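Local coordinates for protein putative alpha-N-acetylgalactosaminidase (Bacillus halodurans C-125, PDB 3CC1) that probably removes terminal alpha-linked N-acetylgalactosamine from glycans and glycoconjugates by hydrolysis, as a glycosidase of the alpha-galactosidase family, at residues H113-I118 with T150-V155; I139-S144 with G154-K159; Q396-W401 with K428-R433. One frame throughout, in Å; residues are numbered along the deposited sequence.

In the fold
Contacts 1 and 2 sit together on the TIM-barrel part of the chain, their centres about 10 Å apart, and share Gly-154 and Val-155. Strand 152-155 lies in the middle of a small antiparallel sheet, between strand 118-119 (contact 1) and strand 140-141 (contact 2). This sheet elaborates the connection from barrel strand 109-115 to helix 162-175. Contact 3 comes last in sequence and pairs strands 395-399 and 424-431 of the C-terminal beta-sandwich domain. Its centre is about 49 Å from that of contact 1 and about 55 Å from that of contact 2, across the chain's centre, so the contacts belong to two separate domains, the barrel and the sandwich.

Contact 1: residues H113-I118 with T150-V155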
loop_
_atom_site.group_PDB
_atom_site.type_symbol
_atom_site.label_atom_id
_atom_site.label_comp_id
_atom_site.label_asym_id
_atom_site.label_seq_id
_atom_site.Cartn_x
_atom_site.Cartn_y
_atom_site.Cartn_z
ATOM N N HIS A 113 1.578 -28.623 -20.819
ATOM C CA HIS A 113 0.971 -28.270 -19.519
ATOM C C HIS A 113 -0.111 -29.240 -19.210
ATOM O O HIS A 113 -0.885 -29.617 -20.069
ATOM C CB HIS A 113 0.339 -26.866 -19.508
ATOM C CG HIS A 113 1.316 -25.734 -19.463
ATOM N ND1 HIS A 113 1.043 -24.547 -18.796
ATOM C CD2 HIS A 113 2.523 -25.568 -20.060
ATOM C CE1 HIS A 113 2.086 -23.737 -18.932
ATOM N NE2 HIS A 113 2.990 -24.326 -19.703
ATOM N N ILE A 114 -0.153 -29.666 -17.958
ATOM C CA ILE A 114 -1.226 -30.474 -17.464
ATOM C C ILE A 114 -1.889 -29.745 -16.284
ATOM O O ILE A 114 -1.279 -28.882 -15.660
ATOM C CB ILE A 114 -0.712 -31.877 -17.070
ATOM C CG1 ILE A 114 0.149 -31.809 -15.811
ATOM C CG2 ILE A 114 0.062 -32.510 -18.257
ATOM C CD1 ILE A 114 0.632 -33.160 -15.301
HETATM N N MSE A 115 -3.143 -30.120 -15.992
HETATM C CA MSE A 115 -3.860 -29.711 -14.806
HETATM C C MSE A 115 -3.647 -30.739 -13.700
HETATM O O MSE A 115 -3.592 -31.962 -13.932
HETATM C CB MSE A 115 -5.358 -29.632 -15.099
HETATM C CG MSE A 115 -5.705 -28.650 -16.193
HETATM SE SE MSE A 115 -5.551 -26.796 -15.625
HETATM C CE MSE A 115 -6.758 -26.833 -14.083
ATOM N N ARG A 116 -3.439 -30.229 -12.509
ATOM C CA ARG A 116 -3.379 -31.055 -11.330
ATOM C C ARG A 116 -4.610 -31.935 -11.238
ATOM O O ARG A 116 -5.729 -31.469 -11.467
ATOM C CB ARG A 116 -3.363 -30.158 -10.102
ATOM C CG ARG A 116 -3.383 -30.886 -8.773
ATOM C CD ARG A 116 -3.605 -29.912 -7.605
ATOM N NE ARG A 116 -4.899 -29.247 -7.651
ATOM C CZ ARG A 116 -5.983 -29.654 -6.984
ATOM N NH1 ARG A 116 -5.946 -30.737 -6.245
ATOM N NH2 ARG A 116 -7.113 -28.996 -7.082
ATOM N N GLY A 117 -4.384 -33.180 -10.824
ATOM C CA GLY A 117 -5.466 -34.103 -10.457
ATOM C C GLY A 117 -5.768 -35.198 -11.460
ATOM O O GLY A 117 -4.910 -35.663 -12.230
ATOM N N ILE A 118 -7.023 -35.603 -11.440
ATOM C CA ILE A 118 -7.502 -36.701 -12.232
ATOM C C ILE A 118 -8.826 -36.251 -12.871
ATOM O O ILE A 118 -9.592 -35.547 -12.256
ATOM C CB ILE A 118 -7.745 -37.952 -11.327
ATOM C CG1 ILE A 118 -8.136 -39.171 -12.161
ATOM C CG2 ILE A 118 -8.808 -37.664 -10.236
ATOM C CD1 ILE A 118 -8.107 -40.501 -11.382
ATOM N N THR A 150 -13.171 -26.763 -14.923
ATOM C CA THR A 150 -13.933 -27.936 -14.473
ATOM C C THR A 150 -13.338 -29.328 -14.861
ATOM O O THR A 150 -13.981 -30.345 -14.638
ATOM C CB THR A 150 -15.398 -27.911 -15.025
ATOM O OG1 THR A 150 -15.355 -27.776 -16.453
ATOM C CG2 THR A 150 -16.192 -26.748 -14.469
ATOM N N ASP A 151 -12.130 -29.376 -15.408
ATOM C CA ASP A 151 -11.650 -30.620 -16.030
ATOM C C ASP A 151 -11.377 -31.734 -14.999
ATOM O O ASP A 151 -11.596 -32.911 -15.260
ATOM C CB ASP A 151 -10.342 -30.372 -16.838
ATOM C CG ASP A 151 -10.551 -29.575 -18.123
ATOM O OD1 ASP A 151 -11.712 -29.500 -18.629
ATOM O OD2 ASP A 151 -9.509 -29.055 -18.636
HETATM N N MSE A 152 -10.858 -31.365 -13.847
HETATM C CA MSE A 152 -10.282 -32.335 -12.903
HETATM C C MSE A 152 -10.907 -32.291 -11.497
HETATM O O MSE A 152 -11.554 -31.317 -11.092
HETATM C CB MSE A 152 -8.774 -32.111 -12.728
HETATM C CG MSE A 152 -7.964 -31.661 -13.960
HETATM SE SE MSE A 152 -7.935 -32.998 -15.348
HETATM C CE MSE A 152 -6.338 -34.010 -14.836
ATOM N N TYR A 153 -10.672 -33.364 -10.761
ATOM C CA TYR A 153 -10.728 -33.371 -9.301
ATOM C C TYR A 153 -9.291 -33.591 -8.825
ATOM O O TYR A 153 -8.460 -34.148 -9.544
ATOM C CB TYR A 153 -11.582 -34.519 -8.759
ATOM C CG TYR A 153 -13.072 -34.366 -8.992
ATOM C CD1 TYR A 153 -13.762 -33.281 -8.484
ATOM C CD2 TYR A 153 -13.789 -35.333 -9.688
ATOM C CE1 TYR A 153 -15.135 -33.171 -8.668
ATOM C CE2 TYR A 153 -15.150 -35.228 -9.881
ATOM C CZ TYR A 153 -15.815 -34.154 -9.370
ATOM O OH TYR A 153 -17.168 -34.031 -9.587
ATOM N N GLY A 154 -9.009 -33.113 -7.622
ATOM C CA GLY A 154 -7.815 -33.490 -6.922
ATOM C C GLY A 154 -7.684 -34.980 -6.700
ATOM O O GLY A 154 -8.660 -35.708 -6.571
ATOM N N VAL A 155 -6.435 -35.412 -6.658
ATOM C CA VAL A 155 -6.081 -36.743 -6.228
ATOM C C VAL A 155 -5.752 -36.663 -4.735
ATOM O O VAL A 155 -4.999 -35.791 -4.280
ATOM C CB VAL A 155 -4.900 -37.296 -7.037
ATOM C CG1 VAL A 155 -4.387 -38.604 -6.441
ATOM C CG2 VAL A 155 -5.302 -37.496 -8.503
#
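Met-152 and Met-115, both selenomethionine in this crystal, press together at the tight end of the contact: Met-115 CB is 3.5 Å from Met-152 CG, closer than carbons usually pack. Bends at chi2 and chi3 curl the Met-152 chain back, which brings CE to 3.4 Å from Gly-117 O. Gly-117 CA comes within 3.1 Å of Tyr-153 O in a CA-H...O contact, and a CB there would collide with that oxygen. Next along, Ile-118 N donates to Tyr-153 O at 2.8 Å, and Tyr-153 N returns the bond to Ile-118 O at 2.9 Å. This antiparallel pair edges a small sheet inserted after barrel strand 109-115, in the connection leading to helix 162-175 of the TIM barrel. Arg-116 lays NH1 3.4 Å from Gly-154 CA, while salt bridges to Glu-198 and Asp-185 fix its guanidinium. Ile-118 and Val-155 cross at about a right angle, Ile-118 CB 3.8 Å from Val-155 CG2, with Tyr-165 of helix 162-175 against Ile-118 and Tyr-166 against Val-155. Packing slackens at partly exposed Tyr-153, whose side chain comes no nearer that of Ile-118 than 4.4 Å (Tyr-153 CB to Ile-118 CG2); with CG anti to the carbonyl carbon (chi1 -71°) the ring heads away.

Contact 2: residues I139-S144 with G154-K159; sequences IAHTNS and GVDPTK
One face of the His-141 imidazole carries the carboxylate of Asp-156: OD2 stands 4.3 Å above the ring plane, displaced toward the rim, with the two planes 32° apart. Water 2 lies in plane at the ring's edge, bonded weakly to ND1 and firmly to Val-155 O. Nearer the backbone, His-141 CB and Asp-156 CB touch at 3.8 Å. The segments belong to a short, weakly paired beta hairpin (strands 140-141 and 152-155), held by bonds from Asp-156 N to Ile-139 O (2.9 Å), His-141 N to Gly-154 O (2.7 Å) and Gly-154 N to Ser-144 O. A side chain on Gly-154 would run into Ser-144 OG, which bonds to Arg-116. Asp-156 OD1 accepts Thr-158 N, an Asx turn, and also Thr-158 OG1 from the same face, both donors standing out of the carboxylate plane, while water 1 ties OD2 to Ala-140 O. With an alanine in place of Asp-156, Thr-158 N and OG1 would probably lose their shared acceptor and water 1 its link across the hairpin, leaving the turn held by its backbone bond. At 4.7 Å, His-141 NE2 and Asp-156 OD2 make no salt bridge, yet the carboxylate would be expected to stabilise a protonated imidazole.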
loop_
_atom_site.group_PDB
_atom_site.type_symbol
_atom_site.label_atom_id
_atom_site.label_comp_id
_atom_site.label_asym_id
_atom_site.label_seq_id
_atom_site.Cartn_x
_atom_site.Cartn_y
_atom_site.Cartn_z
ATOM N N ILE A 139 -9.582 -42.927 -5.415
ATOM C CA ILE A 139 -8.417 -42.086 -5.209
ATOM C C ILE A 139 -8.722 -40.598 -5.348
ATOM O O ILE A 139 -7.909 -39.796 -4.939
ATOM C CB ILE A 139 -7.193 -42.492 -6.095
ATOM C CG1 ILE A 139 -7.435 -42.198 -7.589
ATOM C CG2 ILE A 139 -6.821 -43.959 -5.857
ATOM C CD1 ILE A 139 -6.082 -42.053 -8.468
ATOM N N ALA A 140 -9.877 -40.226 -5.901
ATOM C CA ALA A 140 -10.209 -38.823 -6.131
ATOM C C ALA A 140 -10.636 -38.150 -4.842
ATOM O O ALA A 140 -11.158 -38.758 -3.905
ATOM C CB ALA A 140 -11.309 -38.642 -7.219
ATOM N N HIS A 141 -10.345 -36.877 -4.789
ATOM C CA HIS A 141 -10.756 -36.032 -3.701
ATOM C C HIS A 141 -11.732 -35.033 -4.310
ATOM O O HIS A 141 -11.324 -34.002 -4.793
ATOM C CB HIS A 141 -9.523 -35.325 -3.176
ATOM C CG HIS A 141 -9.695 -34.769 -1.807
ATOM N ND1 HIS A 141 -8.782 -33.904 -1.238
ATOM C CD2 HIS A 141 -10.691 -34.934 -0.898
ATOM C CE1 HIS A 141 -9.213 -33.558 -0.033
ATOM N NE2 HIS A 141 -10.369 -34.166 0.197
ATOM N N THR A 142 -13.019 -35.382 -4.335
ATOM C CA THR A 142 -13.980 -34.631 -5.135
ATOM C C THR A 142 -14.316 -33.248 -4.552
ATOM O O THR A 142 -14.909 -32.413 -5.218
ATOM C CB THR A 142 -15.258 -35.450 -5.406
ATOM O OG1 THR A 142 -15.824 -35.816 -4.165
ATOM C CG2 THR A 142 -14.940 -36.700 -6.215
ATOM N N ASN A 143 -13.889 -33.002 -3.321
ATOM C CA ASN A 143 -14.062 -31.685 -2.711
ATOM C C ASN A 143 -12.887 -30.769 -3.040
ATOM O O ASN A 143 -12.858 -29.619 -2.620
ATOM C CB ASN A 143 -14.250 -31.784 -1.188
ATOM C CG ASN A 143 -12.981 -32.176 -0.450
ATOM O OD1 ASN A 143 -11.967 -32.554 -1.051
ATOM N ND2 ASN A 143 -13.040 -32.107 0.875
ATOM N N SER A 144 -11.916 -31.307 -3.775
ATOM C CA SER A 144 -10.767 -30.530 -4.264
ATOM C C SER A 144 -11.000 -30.215 -5.743
ATOM O O SER A 144 -10.884 -31.074 -6.608
ATOM C CB SER A 144 -9.472 -31.310 -4.101
ATOM O OG SER A 144 -8.373 -30.565 -4.575
ATOM N N GLY A 154 -9.009 -33.113 -7.622
ATOM C CA GLY A 154 -7.815 -33.490 -6.922
ATOM C C GLY A 154 -7.684 -34.980 -6.700
ATOM O O GLY A 154 -8.660 -35.708 -6.571
ATOM N N VAL A 155 -6.435 -35.412 -6.658
ATOM C CA VAL A 155 -6.081 -36.743 -6.228
ATOM C C VAL A 155 -5.752 -36.663 -4.735
ATOM O O VAL A 155 -4.999 -35.791 -4.280
ATOM C CB VAL A 155 -4.900 -37.296 -7.037
ATOM C CG1 VAL A 155 -4.387 -38.604 -6.441
ATOM C CG2 VAL A 155 -5.302 -37.496 -8.503
ATOM N N ASP A 156 -6.346 -37.561 -3.974
ATOM C CA ASP A 156 -6.171 -37.610 -2.535
ATOM C C ASP A 156 -4.899 -38.385 -2.151
ATOM O O ASP A 156 -4.841 -39.606 -2.263
ATOM C CB ASP A 156 -7.392 -38.266 -1.926
ATOM C CG ASP A 156 -7.376 -38.278 -0.412
ATOM O OD1 ASP A 156 -6.311 -38.097 0.245
ATOM O OD2 ASP A 156 -8.478 -38.502 0.115
ATOM N N PRO A 157 -3.884 -37.669 -1.666
ATOM C CA PRO A 157 -2.600 -38.295 -1.421
ATOM C C PRO A 157 -2.624 -39.252 -0.249
ATOM O O PRO A 157 -1.621 -39.914 -0.011
ATOM C CB PRO A 157 -1.672 -37.118 -1.117
ATOM C CG PRO A 157 -2.544 -35.969 -0.853
ATOM C CD PRO A 157 -3.833 -36.208 -1.525
ATOM N N THR A 158 -3.751 -39.343 0.457
ATOM C CA THR A 158 -3.832 -40.261 1.596
ATOM C C THR A 158 -4.303 -41.626 1.142
ATOM O O THR A 158 -4.335 -42.535 1.931
ATOM C CB THR A 158 -4.776 -39.783 2.723
ATOM O OG1 THR A 158 -6.139 -39.802 2.274
ATOM C CG2 THR A 158 -4.408 -38.364 3.208
ATOM N N LYS A 159 -4.620 -41.768 -0.145
ATOM C CA LYS A 159 -5.252 -42.980 -0.650
ATOM C C LYS A 159 -4.315 -43.904 -1.379
ATOM O O LYS A 159 -3.479 -43.497 -2.170
ATOM C CB LYS A 159 -6.382 -42.653 -1.601
ATOM C CG LYS A 159 -7.499 -41.899 -0.987
ATOM C CD LYS A 159 -8.258 -42.731 -0.010
ATOM C CE LYS A 159 -9.555 -42.054 0.295
ATOM N NZ LYS A 159 -10.111 -42.493 1.600
HETATM O O HOH W 1 -10.917 -38.570 -0.939
HETATM O O HOH W 2 -6.276 -33.319 -3.522
#

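Contact 3: residues Q396-W401 with K428-R433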
loop_
_atom_site.group_PDB
_atom_site.type_symbol
_atom_site.label_atom_id
_atom_site.label_comp_id
_atom_site.label_asym_id
_atom_site.label_seq_id
_atom_site.Cartn_x
_atom_site.Cartn_y
_atom_site.Cartn_z
ATOM N N GLN A 396 33.881 1.077 -17.624
ATOM C CA GLN A 396 33.276 1.463 -18.914
ATOM C C GLN A 396 31.795 1.040 -18.905
ATOM O O GLN A 396 31.475 -0.057 -18.456
ATOM C CB GLN A 396 34.036 0.772 -20.091
ATOM C CG GLN A 396 35.234 1.576 -20.708
ATOM C CD GLN A 396 36.348 0.743 -21.359
ATOM O OE1 GLN A 396 37.537 1.033 -21.142
ATOM N NE2 GLN A 396 35.993 -0.242 -22.178
ATOM N N LEU A 397 30.887 1.910 -19.354
ATOM C CA LEU A 397 29.454 1.572 -19.388
ATOM C C LEU A 397 28.992 1.406 -20.819
ATOM O O LEU A 397 29.256 2.264 -21.665
ATOM C CB LEU A 397 28.568 2.633 -18.721
ATOM C CG LEU A 397 28.763 3.016 -17.255
ATOM C CD1 LEU A 397 27.706 4.031 -16.832
ATOM C CD2 LEU A 397 28.681 1.777 -16.377
ATOM N N PHE A 398 28.290 0.300 -21.067
ATOM C CA PHE A 398 27.717 -0.009 -22.392
ATOM C C PHE A 398 26.236 -0.247 -22.284
ATOM O O PHE A 398 25.750 -0.774 -21.272
ATOM C CB PHE A 398 28.338 -1.263 -23.010
ATOM C CG PHE A 398 29.801 -1.171 -23.229
ATOM C CD1 PHE A 398 30.699 -1.418 -22.190
ATOM C CD2 PHE A 398 30.298 -0.846 -24.457
ATOM C CE1 PHE A 398 32.060 -1.350 -22.389
ATOM C CE2 PHE A 398 31.691 -0.763 -24.660
ATOM C CZ PHE A 398 32.551 -1.013 -23.623
ATOM N N ASN A 399 25.540 0.182 -23.328
ATOM C CA ASN A 399 24.122 -0.089 -23.553
ATOM C C ASN A 399 24.011 -1.462 -24.185
ATOM O O ASN A 399 24.444 -1.671 -25.306
ATOM C CB ASN A 399 23.545 0.983 -24.487
ATOM C CG ASN A 399 22.057 0.762 -24.822
ATOM O OD1 ASN A 399 21.561 -0.342 -24.863
ATOM N ND2 ASN A 399 21.369 1.849 -25.120
ATOM N N VAL A 400 23.469 -2.420 -23.456
ATOM C CA VAL A 400 23.513 -3.831 -23.917
ATOM C C VAL A 400 22.655 -4.029 -25.167
ATOM O O VAL A 400 23.061 -4.689 -26.108
ATOM C CB VAL A 400 23.104 -4.829 -22.812
ATOM C CG1 VAL A 400 23.008 -6.270 -23.410
ATOM C CG2 VAL A 400 24.087 -4.763 -21.629
ATOM N N TRP A 401 21.476 -3.403 -25.197
ATOM C CA TRP A 401 20.568 -3.608 -26.324
ATOM C C TRP A 401 21.149 -3.082 -27.623
ATOM O O TRP A 401 21.026 -3.709 -28.658
ATOM C CB TRP A 401 19.206 -3.009 -26.070
ATOM C CG TRP A 401 18.367 -3.899 -25.227
ATOM C CD1 TRP A 401 18.023 -3.720 -23.939
ATOM C CD2 TRP A 401 17.757 -5.107 -25.651
ATOM N NE1 TRP A 401 17.222 -4.754 -23.511
ATOM C CE2 TRP A 401 17.024 -5.616 -24.551
ATOM C CE3 TRP A 401 17.737 -5.808 -26.858
ATOM C CZ2 TRP A 401 16.301 -6.800 -24.619
ATOM C CZ3 TRP A 401 16.999 -7.005 -26.914
ATOM C CH2 TRP A 401 16.305 -7.470 -25.804
ATOM N N LYS A 428 25.956 -2.741 -19.255
ATOM C CA LYS A 428 27.111 -3.580 -18.904
ATOM C C LYS A 428 28.200 -2.699 -18.353
ATOM O O LYS A 428 28.548 -1.680 -18.949
ATOM C CB LYS A 428 27.646 -4.347 -20.111
ATOM C CG LYS A 428 28.861 -5.234 -19.782
ATOM C CD LYS A 428 29.189 -6.213 -20.882
ATOM C CE LYS A 428 30.032 -5.632 -21.989
ATOM N NZ LYS A 428 30.260 -6.674 -23.064
ATOM N N LEU A 429 28.739 -3.106 -17.210
ATOM C CA LEU A 429 29.825 -2.411 -16.572
ATOM C C LEU A 429 31.050 -3.268 -16.734
ATOM O O LEU A 429 31.113 -4.356 -16.153
ATOM C CB LEU A 429 29.550 -2.228 -15.075
ATOM C CG LEU A 429 28.501 -1.242 -14.578
ATOM C CD1 LEU A 429 27.203 -1.458 -15.269
ATOM C CD2 LEU A 429 28.317 -1.352 -13.089
ATOM N N SER A 430 32.013 -2.832 -17.533
ATOM C CA SER A 430 33.249 -3.604 -17.623
ATOM C C SER A 430 34.428 -2.850 -17.051
ATOM O O SER A 430 34.393 -1.636 -16.917
ATOM C CB SER A 430 33.530 -4.136 -19.055
ATOM O OG SER A 430 33.351 -3.157 -20.046
ATOM N N PRO A 431 35.474 -3.586 -16.681
ATOM C CA PRO A 431 36.630 -2.969 -16.118
ATOM C C PRO A 431 37.212 -1.913 -17.038
ATOM O O PRO A 431 37.220 -2.054 -18.264
ATOM C CB PRO A 431 37.613 -4.122 -15.914
ATOM C CG PRO A 431 36.965 -5.349 -16.396
ATOM C CD PRO A 431 35.618 -5.032 -16.904
ATOM N N ASP A 432 37.649 -0.834 -16.427
ATOM C CA ASP A 432 38.229 0.255 -17.155
ATOM C C ASP A 432 39.503 -0.248 -17.798
ATOM O O ASP A 432 40.359 -0.846 -17.145
ATOM C CB ASP A 432 38.592 1.379 -16.217
ATOM C CG ASP A 432 38.940 2.635 -16.942
ATOM O OD1 ASP A 432 38.230 2.962 -17.925
ATOM O OD2 ASP A 432 39.893 3.311 -16.475
ATOM N N ARG A 433 39.616 -0.017 -19.097
ATOM C CA ARG A 433 40.725 -0.573 -19.860
ATOM C C ARG A 433 41.600 0.595 -20.265
ATOM O O ARG A 433 41.071 1.600 -20.796
ATOM C CB ARG A 433 40.225 -1.369 -21.060
ATOM C CG ARG A 433 39.498 -2.669 -20.683
ATOM C CD ARG A 433 40.412 -3.591 -19.840
ATOM N NE ARG A 433 39.819 -4.894 -19.536
ATOM C CZ ARG A 433 40.257 -5.680 -18.555
ATOM N NH1 ARG A 433 41.251 -5.278 -17.789
ATOM N NH2 ARG A 433 39.709 -6.853 -18.328
ATOM O OXT ARG A 433 42.817 0.545 -19.989
#
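Phe-398 turns the edge of its ring to the opposite strand: Phe-398 CE1 is 3.2 Å from Ser-430 OG, and Lys-428 O also lies at the ring's edge, in its plane. The two strands are antiparallel neighbours in the C-terminal beta-sandwich domain, running between strands 368-374 and 404-409. Backbone bonds pair Gln-396 with Ser-430 and Phe-398 with Lys-428, each in both directions; Lys-428 N to Phe-398 O is 2.8 Å. Between these hydrogen-bonded pairs, Leu-397 and Leu-429 form the non-hydrogen-bonded one. Their side chains lie side by side and point the same way, CD2 of Leu-397 3.5 Å from CG of Leu-429, where Leu-429 also touches Leu-386 and Ile-391.

The other face holds Gln-396, Phe-398, Lys-428 and Ser-430. The lysine leaves with CG anti to the backbone N (chi1 180°) and bends at chi3, which carries NZ over the Phe-398 ring, 5.7 Å from its centroid. Any cation-pi attraction at that range is weak; NZ instead hydrogen-bonds an oxygen of a bound polyethylene glycol, probably from the crystallisation liquor. Phe-398, Lys-428 and Ser-430 line the glycol's pocket together with Gly-336, Glu-367 and Tyr-369. Gln-396, in one of its two conformers, stretches alongside the chain end and accepts Arg-433 N at OE1 (3.1 Å), with the donor 47° out of the amide's carbonyl plane. Past the strand end, Val-400 crosses Lys-428 at about a right angle, resting CG2 3.9 Å from Lys-428 CB and 3.6 Å from Lys-428 N.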